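PDB 6Y5Y: VP1 from New Jersey polyomavirus-2013, which binds sialylated glycans such as 3'-sialyllactose and, as the major coat protein, probably builds the viral capsid from disulfide-linked pentamers. Local coordinates for residues G56-W61 and N77-Q82; S65-H70 and L283-N288. All coordinates share one frame; numbering follows the deposited sequence. Where two conformers were deposited one is given.

Interaction 1 (G56-W61 and N77-Q82). With SIA (N-acetyl-alpha-neuraminic acid), chain N.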
ATOM      1  N   GLY D  56      -1.824 -39.146  13.594  1.00 34.13           N
ATOM      2  CA  GLY D  56      -0.957 -39.828  12.657  1.00 33.23           C
ATOM      3  C   GLY D  56       0.489 -39.384  12.739  1.00 33.12           C
ATOM      4  O   GLY D  56       0.921 -38.663  13.644  1.00 35.69           O
ATOM      5  N   ASP D  57       1.248 -39.826  11.733  1.00 31.67           N
ATOM      6  CA  ASP D  57       2.691 -39.613  11.720  1.00 31.78           C
ATOM      7  C   ASP D  57       3.056 -38.150  11.505  1.00 36.85           C
ATOM      8  O   ASP D  57       4.116 -37.705  11.958  1.00 31.46           O
ATOM      9  CB  ASP D  57       3.328 -40.484  10.638  1.00 42.29           C
ATOM     10  CG  ASP D  57       2.950 -41.948  10.781  1.00 55.85           C
ATOM     11  OD1 ASP D  57       2.995 -42.458  11.921  1.00 48.99           O
ATOM     12  OD2 ASP D  57       2.597 -42.585   9.763  1.00 55.38           O
ATOM     13  N   ARG D  58       2.201 -37.390  10.822  1.00 33.24           N
ATOM     14  CA  ARG D  58       2.453 -35.984  10.542  1.00 31.57           C
ATOM     15  C   ARG D  58       1.795 -35.056  11.555  1.00 32.01           C
ATOM     16  O   ARG D  58       1.714 -33.848  11.305  1.00 25.08           O
ATOM     17  CB  ARG D  58       1.966 -35.635   9.129  1.00 27.30           C
ATOM     18  CG  ARG D  58       2.646 -36.430   8.039  1.00 30.47           C
ATOM     19  CD  ARG D  58       2.197 -36.019   6.654  1.00 27.74           C
ATOM     20  NE  ARG D  58       3.093 -36.583   5.651  1.00 39.42           N
ATOM     21  CZ  ARG D  58       2.828 -37.684   4.960  1.00 39.83           C
ATOM     22  NH1 ARG D  58       1.678 -38.319   5.150  1.00 42.42           N
ATOM     23  NH2 ARG D  58       3.701 -38.140   4.076  1.00 46.14           N
ATOM     24  N   LYS D  59       1.340 -35.586  12.699  1.00 26.33           N
ATOM     25  CA  LYS D  59       0.405 -34.842  13.539  1.00 31.00           C
ATOM     26  C   LYS D  59       1.015 -33.569  14.109  1.00 25.39           C
ATOM     27  O   LYS D  59       0.292 -32.594  14.336  1.00 30.18           O
ATOM     28  CB  LYS D  59      -0.132 -35.730  14.669  1.00 33.03           C
ATOM     29  CG  LYS D  59       0.802 -35.980  15.845  1.00 35.58           C
ATOM     30  CD  LYS D  59       0.042 -36.673  16.986  1.00 36.22           C
ATOM     31  CE  LYS D  59       0.988 -37.295  18.002  1.00 38.84           C
ATOM     32  N   GLU D  60       2.331 -33.538  14.332  1.00 26.07           N
ATOM     33  CA  GLU D  60       2.913 -32.345  14.934  1.00 30.92           C
ATOM     34  C   GLU D  60       2.901 -31.144  13.993  1.00 26.78           C
ATOM     35  O   GLU D  60       3.163 -30.023  14.444  1.00 25.12           O
ATOM     36  CB  GLU D  60       4.340 -32.623  15.413  1.00 33.63           C
ATOM     37  CG  GLU D  60       4.461 -33.757  16.451  1.00 34.27           C
ATOM     38  CD  GLU D  60       3.517 -33.619  17.649  1.00 42.03           C
ATOM     39  OE1 GLU D  60       3.310 -32.490  18.168  1.00 32.63           O
ATOM     40  OE2 GLU D  60       2.975 -34.662  18.078  1.00 47.00           O
ATOM     41  N   TRP D  61       2.600 -31.342  12.707  1.00 23.75           N
ATOM     42  CA  TRP D  61       2.556 -30.244  11.749  1.00 22.78           C
ATOM     43  C   TRP D  61       1.137 -29.929  11.294  1.00 21.03           C
ATOM     44  O   TRP D  61       0.945 -29.371  10.205  1.00 24.38           O
ATOM     45  CB  TRP D  61       3.463 -30.551  10.556  1.00 19.83           C
ATOM     46  CG  TRP D  61       4.887 -30.548  10.962  1.00 23.26           C
ATOM     47  CD1 TRP D  61       5.689 -31.641  11.148  1.00 27.63           C
ATOM     48  CD2 TRP D  61       5.682 -29.405  11.285  1.00 23.35           C
ATOM     49  NE1 TRP D  61       6.941 -31.243  11.550  1.00 26.31           N
ATOM     50  CE2 TRP D  61       6.962 -29.875  11.644  1.00 29.33           C
ATOM     51  CE3 TRP D  61       5.444 -28.028  11.294  1.00 24.21           C
ATOM     52  CZ2 TRP D  61       7.999 -29.014  12.014  1.00 28.97           C
ATOM     53  CZ3 TRP D  61       6.474 -27.173  11.662  1.00 27.78           C
ATOM     54  CH2 TRP D  61       7.734 -27.670  12.017  1.00 26.66           C
ATOM     55  N   ASN D  77       5.793 -37.801  -7.058  1.00 21.82           N
ATOM     56  CA  ASN D  77       4.391 -37.410  -7.058  1.00 22.04           C
ATOM     57  C   ASN D  77       4.149 -36.346  -5.996  1.00 28.23           C
ATOM     58  O   ASN D  77       4.561 -36.506  -4.842  1.00 22.08           O
ATOM     59  CB  ASN D  77       3.478 -38.607  -6.789  1.00 29.59           C
ATOM     60  CG  ASN D  77       3.440 -39.579  -7.940  1.00 31.94           C
ATOM     61  OD1 ASN D  77       3.829 -39.252  -9.059  1.00 33.71           O
ATOM     62  ND2 ASN D  77       2.972 -40.792  -7.669  1.00 41.16           N
ATOM     63  N   LEU D  78       3.471 -35.267  -6.385  1.00 21.08           N
ATOM     64  CA  LEU D  78       3.016 -34.291  -5.407  1.00 20.35           C
ATOM     65  C   LEU D  78       1.837 -34.865  -4.629  1.00 25.18           C
ATOM     66  O   LEU D  78       0.845 -35.304  -5.220  1.00 28.91           O
ATOM     67  CB  LEU D  78       2.631 -32.982  -6.105  1.00 23.22           C
ATOM     68  CG  LEU D  78       2.577 -31.731  -5.225  1.00 28.21           C
ATOM     69  CD1 LEU D  78       3.974 -31.365  -4.726  1.00 22.26           C
ATOM     70  CD2 LEU D  78       1.921 -30.549  -5.967  1.00 21.74           C
ATOM     71  N   LEU D  79       1.949 -34.869  -3.303  1.00 21.26           N
ATOM     72  CA  LEU D  79       0.936 -35.441  -2.430  1.00 24.47           C
ATOM     73  C   LEU D  79      -0.118 -34.403  -2.057  1.00 23.17           C
ATOM     74  O   LEU D  79       0.110 -33.197  -2.143  1.00 25.55           O
ATOM     75  CB  LEU D  79       1.574 -35.986  -1.155  1.00 25.86           C
ATOM     76  CG  LEU D  79       2.709 -36.991  -1.360  1.00 27.79           C
ATOM     77  CD1 LEU D  79       3.502 -37.123  -0.077  1.00 24.37           C
ATOM     78  CD2 LEU D  79       2.138 -38.341  -1.782  1.00 32.27           C
ATOM     79  N   SER D  80      -1.279 -34.901  -1.620  1.00 26.95           N
ATOM     80  CA  SER D  80      -2.341 -34.015  -1.155  0.55 23.91           C
ATOM     81  C   SER D  80      -1.914 -33.223   0.072  1.00 29.65           C
ATOM     82  O   SER D  80      -2.324 -32.064   0.243  1.00 20.79           O
ATOM     83  CB  SER D  80      -3.606 -34.822  -0.853  0.55 24.57           C
ATOM     84  OG  SER D  80      -3.543 -35.429   0.430  0.55 29.33           O
ATOM     85  N   VAL D  81      -1.099 -33.825   0.943  1.00 24.14           N
ATOM     86  CA  VAL D  81      -0.618 -33.108   2.117  1.00 23.60           C
ATOM     87  C   VAL D  81       0.313 -31.960   1.760  1.00 20.42           C
ATOM     88  O   VAL D  81       0.619 -31.125   2.627  1.00 20.79           O
ATOM     89  CB  VAL D  81       0.080 -34.082   3.090  1.00 22.11           C
ATOM     90  CG1 VAL D  81      -0.956 -34.983   3.755  1.00 23.40           C
ATOM     91  CG2 VAL D  81       1.124 -34.915   2.354  1.00 23.06           C
ATOM     92  N   GLN D  82       0.781 -31.895   0.512  1.00 19.04           N
ATOM     93  CA  GLN D  82       1.643 -30.814   0.056  1.00 17.72           C
ATOM     94  C   GLN D  82       0.876 -29.677  -0.621  1.00 19.42           C
ATOM     95  O   GLN D  82       1.511 -28.751  -1.131  1.00 19.71           O
ATOM     96  CB  GLN D  82       2.689 -31.343  -0.926  1.00 21.96           C
ATOM     97  CG  GLN D  82       3.670 -32.362  -0.347  1.00 23.00           C
ATOM     98  CD  GLN D  82       4.587 -32.910  -1.419  1.00 20.21           C
ATOM     99  OE1 GLN D  82       4.172 -33.714  -2.254  1.00 25.48           O
ATOM    100  NE2 GLN D  82       5.827 -32.442  -1.433  1.00 18.53           N
TER
HETATM  101  C1  SIA N   3      12.187 -32.994   3.938  1.00 21.92           C
HETATM  102  C2  SIA N   3      11.940 -34.308   4.806  1.00 29.31           C
HETATM  103  C3  SIA N   3      10.734 -34.238   5.755  1.00 21.34           C
HETATM  104  C4  SIA N   3       9.366 -34.287   5.066  1.00 20.18           C
HETATM  105  C5  SIA N   3       9.316 -35.511   4.135  1.00 26.52           C
HETATM  106  C6  SIA N   3      10.534 -35.494   3.186  1.00 27.20           C
HETATM  107  C7  SIA N   3      10.654 -36.721   2.244  1.00 28.48           C
HETATM  108  C8  SIA N   3      12.006 -36.698   1.495  1.00 31.94           C
HETATM  109  C9  SIA N   3      12.074 -37.755   0.404  1.00 23.37           C
HETATM  110  C10 SIA N   3       7.106 -36.431   3.482  1.00 29.96           C
HETATM  111  C11 SIA N   3       5.987 -36.378   2.448  1.00 31.99           C
HETATM  112  N5  SIA N   3       8.139 -35.581   3.276  1.00 28.91           N
HETATM  113  O1A SIA N   3      12.110 -31.912   4.564  1.00 24.77           O
HETATM  114  O1B SIA N   3      12.446 -33.208   2.710  1.00 24.33           O
HETATM  115  O4  SIA N   3       8.280 -34.363   6.016  1.00 20.95           O
HETATM  116  O6  SIA N   3      11.751 -35.458   3.918  1.00 29.75           O
HETATM  117  O7  SIA N   3      10.460 -37.920   2.984  1.00 27.10           O
HETATM  118  O8  SIA N   3      12.276 -35.408   0.944  1.00 29.63           O
HETATM  119  O9  SIA N   3      13.332 -37.598  -0.268  1.00 34.87           O
HETATM  120  O10 SIA N   3       7.047 -37.204   4.431  1.00 31.90           O

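Interaction 2 (S65-H70 and L283-N288). With SIA (N-acetyl-alpha-neuraminic acid), chain N; GAL (beta-D-galactopyranose), chain B.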
ATOM      1  N   SER D  65       1.322 -27.298   5.793  1.00 15.91           N
ATOM      2  CA  SER D  65       1.446 -28.272   4.727  1.00 17.72           C
ATOM      3  C   SER D  65       2.626 -29.198   5.004  1.00 22.39           C
ATOM      4  O   SER D  65       3.473 -28.940   5.861  1.00 19.53           O
ATOM      5  CB  SER D  65       1.630 -27.577   3.383  1.00 17.40           C
ATOM      6  OG  SER D  65       2.963 -27.115   3.249  1.00 18.67           O
ATOM      7  N   GLU D  66       2.667 -30.294   4.263  1.00 20.45           N
ATOM      8  CA  GLU D  66       3.890 -31.074   4.163  1.00 24.23           C
ATOM      9  C   GLU D  66       4.966 -30.259   3.431  1.00 25.73           C
ATOM     10  O   GLU D  66       4.675 -29.260   2.769  1.00 20.80           O
ATOM     11  CB  GLU D  66       3.581 -32.393   3.453  1.00 20.64           C
ATOM     12  CG  GLU D  66       4.745 -33.357   3.304  1.00 31.22           C
ATOM     13  CD  GLU D  66       5.459 -33.651   4.618  1.00 25.78           C
ATOM     14  OE1 GLU D  66       5.004 -34.523   5.389  1.00 30.00           O
ATOM     15  OE2 GLU D  66       6.483 -32.998   4.875  1.00 24.57           O
ATOM     16  N   VAL D  67       6.229 -30.682   3.581  1.00 24.79           N
ATOM     17  CA  VAL D  67       7.354 -29.972   2.975  1.00 21.12           C
ATOM     18  C   VAL D  67       7.271 -30.026   1.448  1.00 25.17           C
ATOM     19  O   VAL D  67       6.944 -31.067   0.865  1.00 19.83           O
ATOM     20  CB  VAL D  67       8.679 -30.580   3.474  1.00 23.56           C
ATOM     21  CG1 VAL D  67       9.855 -29.872   2.865  1.00 20.47           C
ATOM     22  CG2 VAL D  67       8.766 -30.528   5.015  1.00 18.40           C
ATOM     23  N   ILE D  68       7.599 -28.904   0.789  1.00 18.11           N
ATOM     24  CA  ILE D  68       7.560 -28.787  -0.672  1.00 18.60           C
ATOM     25  C   ILE D  68       8.931 -28.362  -1.186  1.00 20.77           C
ATOM     26  O   ILE D  68       9.535 -27.421  -0.654  1.00 19.98           O
ATOM     27  CB  ILE D  68       6.480 -27.782  -1.132  1.00 18.23           C
ATOM     28  CG1 ILE D  68       5.103 -28.230  -0.639  1.00 19.30           C
ATOM     29  CG2 ILE D  68       6.489 -27.652  -2.642  1.00 22.22           C
ATOM     30  CD1 ILE D  68       4.288 -27.113   0.001  1.00 23.22           C
ATOM     31  N   HIS D  69       9.411 -29.047  -2.235  1.00 18.30           N
ATOM     32  CA  HIS D  69      10.685 -28.769  -2.885  1.00 18.61           C
ATOM     33  C   HIS D  69      10.470 -28.485  -4.368  1.00 16.11           C
ATOM     34  O   HIS D  69       9.484 -28.928  -4.965  1.00 17.05           O
ATOM     35  CB  HIS D  69      11.678 -29.954  -2.751  1.00 22.14           C
ATOM     36  CG  HIS D  69      11.573 -30.703  -1.456  1.00 21.68           C
ATOM     37  ND1 HIS D  69      10.485 -31.486  -1.130  1.00 23.01           N
ATOM     38  CD2 HIS D  69      12.432 -30.803  -0.413  1.00 20.64           C
ATOM     39  CE1 HIS D  69      10.676 -32.029   0.059  1.00 27.13           C
ATOM     40  NE2 HIS D  69      11.850 -31.630   0.516  1.00 22.69           N
ATOM     41  N   HIS D  70      11.454 -27.801  -4.967  1.00 21.12           N
ATOM     42  CA  HIS D  70      11.316 -27.315  -6.339  1.00 17.06           C
ATOM     43  C   HIS D  70      10.926 -28.425  -7.317  1.00 21.17           C
ATOM     44  O   HIS D  70      10.065 -28.215  -8.178  1.00 19.45           O
ATOM     45  CB  HIS D  70      12.598 -26.603  -6.800  1.00 18.01           C
ATOM     46  CG  HIS D  70      13.847 -27.436  -6.717  1.00 19.27           C
ATOM     47  ND1 HIS D  70      14.351 -28.130  -7.795  1.00 20.55           N
ATOM     48  CD2 HIS D  70      14.703 -27.661  -5.694  1.00 22.64           C
ATOM     49  CE1 HIS D  70      15.461 -28.754  -7.438  1.00 19.49           C
ATOM     50  NE2 HIS D  70      15.691 -28.493  -6.165  1.00 21.24           N
ATOM     51  N   LEU D 283       6.879 -21.417   6.242  1.00 17.53           N
ATOM     52  CA  LEU D 283       8.022 -21.695   7.099  1.00 20.86           C
ATOM     53  C   LEU D 283       9.137 -22.259   6.227  1.00 19.38           C
ATOM     54  O   LEU D 283       8.874 -23.040   5.312  1.00 17.75           O
ATOM     55  CB  LEU D 283       7.638 -22.695   8.194  1.00 22.29           C
ATOM     56  CG  LEU D 283       8.720 -23.269   9.123  1.00 22.11           C
ATOM     57  CD1 LEU D 283       8.146 -23.515  10.500  1.00 25.94           C
ATOM     58  CD2 LEU D 283       9.313 -24.562   8.563  1.00 26.65           C
ATOM     59  N   VAL D 284      10.375 -21.843   6.484  1.00 17.72           N
ATOM     60  CA  VAL D 284      11.532 -22.314   5.725  1.00 17.73           C
ATOM     61  C   VAL D 284      12.357 -23.218   6.627  1.00 20.80           C
ATOM     62  O   VAL D 284      12.788 -22.795   7.706  1.00 15.94           O
ATOM     63  CB  VAL D 284      12.394 -21.154   5.200  1.00 19.17           C
ATOM     64  CG1 VAL D 284      13.640 -21.683   4.490  1.00 21.24           C
ATOM     65  CG2 VAL D 284      11.577 -20.245   4.280  1.00 19.73           C
ATOM     66  N   LYS D 285      12.610 -24.440   6.163  1.00 24.61           N
ATOM     67  CA  LYS D 285      13.358 -25.428   6.937  1.00 23.55           C
ATOM     68  C   LYS D 285      14.844 -25.105   6.959  1.00 20.87           C
ATOM     69  O   LYS D 285      15.437 -24.745   5.939  1.00 22.00           O
ATOM     70  CB  LYS D 285      13.163 -26.830   6.355  1.00 26.24           C
ATOM     71  CG  LYS D 285      11.880 -27.519   6.777  1.00 26.65           C
ATOM     72  CD  LYS D 285      11.915 -29.014   6.451  1.00 28.85           C
ATOM     73  CE  LYS D 285      12.710 -29.788   7.489  1.00 34.36           C
ATOM     74  NZ  LYS D 285      12.839 -31.228   7.123  1.00 28.03           N
ATOM     75  N   ALA D 286      15.456 -25.265   8.133  1.00 23.48           N
ATOM     76  CA  ALA D 286      16.886 -25.005   8.241  1.00 24.31           C
ATOM     77  C   ALA D 286      17.717 -26.003   7.436  1.00 21.04           C
ATOM     78  O   ALA D 286      18.741 -25.620   6.866  1.00 21.53           O
ATOM     79  CB  ALA D 286      17.318 -25.018   9.706  1.00 23.15           C
ATOM     80  N   ASP D 287      17.298 -27.263   7.343  1.00 23.16           N
ATOM     81  CA  ASP D 287      18.243 -28.255   6.827  1.00 25.86           C
ATOM     82  C   ASP D 287      18.247 -28.384   5.306  1.00 30.66           C
ATOM     83  O   ASP D 287      19.281 -28.745   4.737  1.00 24.71           O
ATOM     84  CB  ASP D 287      18.001 -29.627   7.474  1.00 29.07           C
ATOM     85  CG  ASP D 287      16.622 -30.179   7.207  1.00 32.70           C
ATOM     86  OD1 ASP D 287      15.861 -29.575   6.423  1.00 29.75           O
ATOM     87  OD2 ASP D 287      16.301 -31.239   7.789  1.00 28.48           O
ATOM     88  N   ASN D 288      17.139 -28.092   4.612  1.00 21.68           N
ATOM     89  CA  ASN D 288      17.169 -28.082   3.150  1.00 19.35           C
ATOM     90  C   ASN D 288      16.630 -26.797   2.530  1.00 22.36           C
ATOM     91  O   ASN D 288      16.647 -26.671   1.299  1.00 19.89           O
ATOM     92  CB  ASN D 288      16.396 -29.280   2.571  1.00 21.58           C
ATOM     93  CG  ASN D 288      14.983 -29.391   3.103  1.00 22.02           C
ATOM     94  OD1 ASN D 288      14.441 -28.452   3.690  1.00 24.29           O
ATOM     95  ND2 ASN D 288      14.370 -30.544   2.890  1.00 23.83           N
TER
HETATM   96  C1  SIA N   3      12.187 -32.994   3.938  1.00 21.92           C
HETATM   97  C2  SIA N   3      11.940 -34.308   4.806  1.00 29.31           C
HETATM   98  C3  SIA N   3      10.734 -34.238   5.755  1.00 21.34           C
HETATM   99  C4  SIA N   3       9.366 -34.287   5.066  1.00 20.18           C
HETATM  100  C5  SIA N   3       9.316 -35.511   4.135  1.00 26.52           C
HETATM  101  C6  SIA N   3      10.534 -35.494   3.186  1.00 27.20           C
HETATM  102  C7  SIA N   3      10.654 -36.721   2.244  1.00 28.48           C
HETATM  103  C8  SIA N   3      12.006 -36.698   1.495  1.00 31.94           C
HETATM  104  C9  SIA N   3      12.074 -37.755   0.404  1.00 23.37           C
HETATM  105  C10 SIA N   3       7.106 -36.431   3.482  1.00 29.96           C
HETATM  106  C11 SIA N   3       5.987 -36.378   2.448  1.00 31.99           C
HETATM  107  N5  SIA N   3       8.139 -35.581   3.276  1.00 28.91           N
HETATM  108  O1A SIA N   3      12.110 -31.912   4.564  1.00 24.77           O
HETATM  109  O1B SIA N   3      12.446 -33.208   2.710  1.00 24.33           O
HETATM  110  O4  SIA N   3       8.280 -34.363   6.016  1.00 20.95           O
HETATM  111  O6  SIA N   3      11.751 -35.458   3.918  1.00 29.75           O
HETATM  112  O7  SIA N   3      10.460 -37.920   2.984  1.00 27.10           O
HETATM  113  O8  SIA N   3      12.276 -35.408   0.944  1.00 29.63           O
HETATM  114  O9  SIA N   3      13.332 -37.598  -0.268  1.00 34.87           O
HETATM  115  O10 SIA N   3       7.047 -37.204   4.431  1.00 31.90           O
HETATM  116  C1  GAL B   2      16.416 -36.055   4.441  1.00 29.99           C
HETATM  117  C2  GAL B   2      15.019 -35.977   5.042  1.00 33.52           C
HETATM  118  C3  GAL B   2      14.373 -34.594   4.759  1.00 24.41           C
HETATM  119  C4  GAL B   2      15.313 -33.498   5.245  1.00 28.95           C
HETATM  120  C5  GAL B   2      16.663 -33.691   4.571  1.00 33.05           C
HETATM  121  C6  GAL B   2      17.726 -32.680   4.973  1.00 30.23           C
HETATM  122  O2  GAL B   2      14.162 -36.991   4.500  1.00 27.63           O
HETATM  123  O3  GAL B   2      13.147 -34.450   5.448  1.00 27.33           O
HETATM  124  O4  GAL B   2      15.469 -33.581   6.659  1.00 30.72           O
HETATM  125  O5  GAL B   2      17.209 -34.985   4.889  1.00 33.23           O
HETATM  126  O6  GAL B   2      18.838 -32.749   4.096  1.00 28.80           O

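Interaction 1 (G56-W61 and N77-Q82)
Arg58 reaches across to Val81 and lays one face of its guanidinium over the methyl CG2, which sits 4.1 Å from the plane, beneath its centre. The two side chains cross at about a right angle. Leu79 comes in obliquely, its CD1 4.3 Å from Arg58 NH2. Arg58 and Leu79 form the N-acetyl end of the glycan pocket: the sialic acid methyl C11 lies 3.3 Å from Arg58 NH2, near the guanidinium plane, and 3.6 Å from Leu79 CD1. The acetyl oxygen O10 takes a weak hydrogen bond from Arg58 NH2 at 3.5 Å.

The arginine is positioned by a salt bridge from NE to Glu66 OE1 and by a chain extended from CG to NE, which spans the gap from the type I turn Gly56-Lys59. On the other side, Leu79 N donates an almost straight bond (177°) to a lone pair of Gln82 OE1, 2.7 Å away; this ties the residue just before the 3-10 turn 80-82 to the side chain of its last residue, while Gln82 NE2 holds Val67 O. Glu60 O accepts a hydrogen bond from Gln200 NE2 of a second subunit. Both segments belong to the long loop region between strands 28-45 and 87-92.

Interaction 2 (S65-H70 and L283-N288)
The carboxylate end of the sialic acid pocket is built here, where Val67 and His69 of one loop face Lys285 and Asn288 of another. Val67 CG2 packs against Lys285 CD at 3.8 Å, the two side chains crossing at about a right angle, and sialic acid O1A rests close to both. A bend at chi3 (80°) turns the lysine chain so that NZ reaches O1A at 2.7 Å. Asn288 ND2 adds a weak hydrogen bond to sialic acid O1A at 3.1 Å. The other carboxylate oxygen, O1B, accepts a bond from His69 NE2 at 2.8 Å, near the plane of the ring. The amide plane of Asn288 and the ring plane of His69 are 87° apart, with Asn288 ND2 at the ring's edge. Both have a second partner: His69 ND1 is hydrogen-bonded to Asp72 OD2, and Asn288 OD1 to Ala290 N.

Farther along the sugar, Glu66 OE2 accepts a hydrogen bond from sialic acid O4 at 2.5 Å and another from the backbone N of Val67 at 2.7 Å, so one oxygen both binds ligand and braces the loop. Asp287 grips the next sugar, OD2 accepting galactose O4 at 2.7 Å, while its OD1 makes a salt bridge with Lys285 NZ. Asp140 of a third subunit packs against His69 and Asn288. The 283-288 segment leaves the end of strand 271-284; loop 65-70 runs beside strand 291-310, with Ile68 touching Ile291 and Tyr293.

In the fold
Interactions 1 and 2 have centres about 12 Å apart and grip different parts of one sialic acid, the first its N-acetyl group and the second chiefly its carboxylate and O4. Along the chain their segments alternate: 56-61, 65-70, 77-82, then, after some 200 residues, 283-288. The first three come from the loop region between strands 28-45 and 87-92, the last from the end of strand 271-284 in the large antiparallel sheet. Segment 65-70 joins the two contacts through a probable backbone bond from Glu66 N to Val81 O at 2.8 Å. Within this coat-protein domain of a longer VP1, an early loop region and a much later strand end thus form one glycan site.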